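Local coordinates for protein NAD(P)-dependent oxidoreductase (Pseudomonas putida, PDB 7A3W) that probably uses NADPH to reduce imines, acting as an imine reductase that also carries out conjugate reduction and reductive amination, at residues A189-G194 and A210-M215. Numbering follows the deposited sequence.
Sequences AAWLEG and ALSPIM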
ATOM      1  N   ALA B 189       6.341  -3.430  -3.027  1.00 16.63           N
ATOM      2  CA  ALA B 189       6.851  -3.701  -4.385  1.00 15.21           C
ATOM      3  C   ALA B 189       6.206  -2.711  -5.376  1.00 15.91           C
ATOM      4  O   ALA B 189       6.920  -2.191  -6.279  1.00 16.44           O
ATOM      5  CB  ALA B 189       6.601  -5.117  -4.772  1.00 15.48           C
ATOM      6  N   ALA B 190       4.910  -2.455  -5.231  1.00 14.29           N
ATOM      7  CA  ALA B 190       4.191  -1.472  -6.079  1.00 15.63           C
ATOM      8  C   ALA B 190       4.862  -0.109  -5.910  1.00 14.42           C
ATOM      9  O   ALA B 190       5.017   0.598  -6.891  1.00 14.06           O
ATOM     10  CB  ALA B 190       2.721  -1.395  -5.698  1.00 15.02           C
ATOM     11  N   TRP B 191       5.165   0.294  -4.670  1.00 15.38           N
ATOM     12  CA  TRP B 191       5.804   1.608  -4.420  1.00 16.69           C
ATOM     13  C   TRP B 191       7.146   1.688  -5.164  1.00 17.33           C
ATOM     14  O   TRP B 191       7.409   2.708  -5.844  1.00 16.77           O
ATOM     15  CB  TRP B 191       5.980   1.873  -2.927  1.00 17.21           C
ATOM     16  CG  TRP B 191       6.605   3.213  -2.726  1.00 17.21           C
ATOM     17  CD1 TRP B 191       5.963   4.411  -2.716  1.00 18.42           C
ATOM     18  CD2 TRP B 191       8.009   3.504  -2.591  1.00 18.79           C
ATOM     19  NE1 TRP B 191       6.859   5.428  -2.541  1.00 19.48           N
ATOM     20  CE2 TRP B 191       8.125   4.905  -2.483  1.00 19.95           C
ATOM     21  CE3 TRP B 191       9.170   2.729  -2.518  1.00 19.60           C
ATOM     22  CZ2 TRP B 191       9.356   5.541  -2.320  1.00 20.02           C
ATOM     23  CZ3 TRP B 191      10.386   3.357  -2.395  1.00 19.75           C
ATOM     24  CH2 TRP B 191      10.479   4.743  -2.273  1.00 18.15           C
ATOM     25  N   LEU B 192       7.971   0.649  -5.054  1.00 17.54           N
ATOM     26  CA  LEU B 192       9.281   0.576  -5.746  1.00 19.23           C
ATOM     27  C   LEU B 192       9.050   0.689  -7.250  1.00 19.24           C
ATOM     28  O   LEU B 192       9.801   1.424  -7.906  1.00 16.59           O
ATOM     29  CB  LEU B 192       9.980  -0.752  -5.429  1.00 20.36           C
ATOM     30  CG  LEU B 192      10.459  -0.900  -3.996  1.00 20.04           C
ATOM     31  CD1 LEU B 192      10.810  -2.356  -3.702  1.00 20.55           C
ATOM     32  CD2 LEU B 192      11.637   0.026  -3.760  1.00 19.62           C
ATOM     33  N   GLU B 193       8.077  -0.047  -7.770  1.00 19.25           N
ATOM     34  CA  GLU B 193       7.743  -0.042  -9.218  1.00 19.34           C
ATOM     35  C   GLU B 193       7.426   1.396  -9.685  1.00 18.83           C
ATOM     36  O   GLU B 193       7.949   1.824 -10.720  1.00 17.57           O
ATOM     37  CB  GLU B 193       6.599  -1.016  -9.415  1.00 20.35           C
ATOM     38  CG  GLU B 193       6.274  -1.274 -10.849  1.00 22.21           C
ATOM     39  CD  GLU B 193       5.464  -2.549 -11.051  1.00 22.76           C
ATOM     40  OE1 GLU B 193       5.896  -3.626 -10.536  1.00 24.75           O
ATOM     41  OE2 GLU B 193       4.435  -2.484 -11.728  1.00 22.31           O
ATOM     42  N   GLY B 194       6.641   2.148  -8.905  1.00 17.16           N
ATOM     43  CA  GLY B 194       6.357   3.572  -9.160  1.00 17.95           C
ATOM     44  C   GLY B 194       7.586   4.461  -9.006  1.00 18.29           C
ATOM     45  O   GLY B 194       7.798   5.354  -9.854  1.00 17.74           O
ATOM     46  N   ALA B 210       8.024  12.532  -1.379  1.00 21.38           N
ATOM     47  CA  ALA B 210       7.227  13.707  -0.954  1.00 21.72           C
ATOM     48  C   ALA B 210       5.801  13.626  -1.525  1.00 20.83           C
ATOM     49  O   ALA B 210       4.887  14.116  -0.874  1.00 20.41           O
ATOM     50  CB  ALA B 210       7.907  14.983  -1.365  1.00 23.52           C
ATOM     51  N   LEU B 211       5.609  12.996  -2.681  1.00 18.93           N
ATOM     52  CA  LEU B 211       4.274  12.859  -3.328  1.00 20.26           C
ATOM     53  C   LEU B 211       3.540  11.594  -2.827  1.00 19.03           C
ATOM     54  O   LEU B 211       2.298  11.509  -2.980  1.00 19.46           O
ATOM     55  CB  LEU B 211       4.470  12.770  -4.844  1.00 20.18           C
ATOM     56  CG  LEU B 211       4.982  14.047  -5.497  1.00 22.19           C
ATOM     57  CD1 LEU B 211       5.443  13.777  -6.920  1.00 22.94           C
ATOM     58  CD2 LEU B 211       3.924  15.141  -5.452  1.00 23.16           C
ATOM     59  N   SER B 212       4.260  10.629  -2.269  1.00 19.25           N
ATOM     60  CA  SER B 212       3.690   9.296  -1.956  1.00 18.02           C
ATOM     61  C   SER B 212       2.489   9.416  -1.020  1.00 17.37           C
ATOM     62  O   SER B 212       1.523   8.692  -1.190  1.00 17.13           O
ATOM     63  CB  SER B 212       4.738   8.363  -1.455  1.00 17.69           C
ATOM     64  OG  SER B 212       5.605   8.025  -2.527  1.00 17.89           O
ATOM     65  N   PRO B 213       2.458  10.317  -0.006  1.00 16.33           N
ATOM     66  CA  PRO B 213       1.301  10.414   0.865  1.00 17.34           C
ATOM     67  C   PRO B 213      -0.041  10.674   0.187  1.00 16.63           C
ATOM     68  O   PRO B 213      -1.044  10.360   0.748  1.00 17.72           O
ATOM     69  CB  PRO B 213       1.635  11.614   1.768  1.00 17.96           C
ATOM     70  CG  PRO B 213       3.117  11.573   1.836  1.00 18.64           C
ATOM     71  CD  PRO B 213       3.580  11.147   0.459  1.00 17.98           C
ATOM     72  N   ILE B 214      -0.022  11.329  -0.961  1.00 17.61           N
ATOM     73  CA  ILE B 214      -1.248  11.540  -1.773  1.00 18.13           C
ATOM     74  C   ILE B 214      -1.882  10.167  -1.958  1.00 18.10           C
ATOM     75  O   ILE B 214      -3.096  10.037  -1.779  1.00 18.16           O
ATOM     76  CB  ILE B 214      -0.931  12.230  -3.109  1.00 18.86           C
ATOM     77  CG1 ILE B 214      -0.413  13.654  -2.888  1.00 20.00           C
ATOM     78  CG2 ILE B 214      -2.154  12.218  -4.005  1.00 19.70           C
ATOM     79  CD1 ILE B 214       0.450  14.152  -4.006  1.00 20.23           C
ATOM     80  N   MET B 215      -1.077   9.194  -2.366  1.00 17.55           N
ATOM     81  CA  MET B 215      -1.603   7.861  -2.724  1.00 17.58           C
ATOM     82  C   MET B 215      -1.781   6.992  -1.465  1.00 17.46           C
ATOM     83  O   MET B 215      -2.675   6.195  -1.459  1.00 16.76           O
ATOM     84  CB  MET B 215      -0.715   7.160  -3.756  1.00 17.28           C
ATOM     85  CG  MET B 215      -0.421   8.033  -4.949  1.00 19.58           C
ATOM     86  SD  MET B 215      -1.835   8.932  -5.664  1.00 21.06           S
ATOM     87  CE  MET B 215      -2.649   7.618  -6.578  1.00 19.70           C
TER
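Trp191 and Ser212 carry the whole contact, through one hydrogen bond between buried side chains. The indole NE1 donates to Ser212 OG at 2.9 Å, with an N-H...O angle of 160°. The hydroxyl oxygen lies only 1° out of the indole plane, so it meets the ring at its edge, beside the pyrrole nitrogen, and not over a face. Little else touches: CD1 of Trp191 is 3.6 Å from Ser212 OG, and the two segments bury just 65 Å² between them. The small area is consistent with the spacing: the CA atoms of Trp191 and Ser212 are 8.3 Å apart, and the indole spans most of that gap. It does so with CG anti to the backbone N (chi1 -179°), while the Ser212 CB is directed at the opposing helix.

In the second shell, Ser212 OG also hydrogen-bonds to the carbonyl O of Phe208, one turn earlier in helix 205-232. Phe208 meets the Trp191 ring as well, its plane inclined to the indole, and Phe183 of the second subunit packs edge-to-face against the same indole. The bond thus ties helix 173-200 to helix 205-232 within the C-terminal helical domain, at the dimer interface. Because OG accepts from NE1 and can give its own proton to the Phe208 carbonyl, a chain of two hydrogen bonds, indole N-H to hydroxyl to backbone carbonyl, satisfies the buried N-H without a charged group.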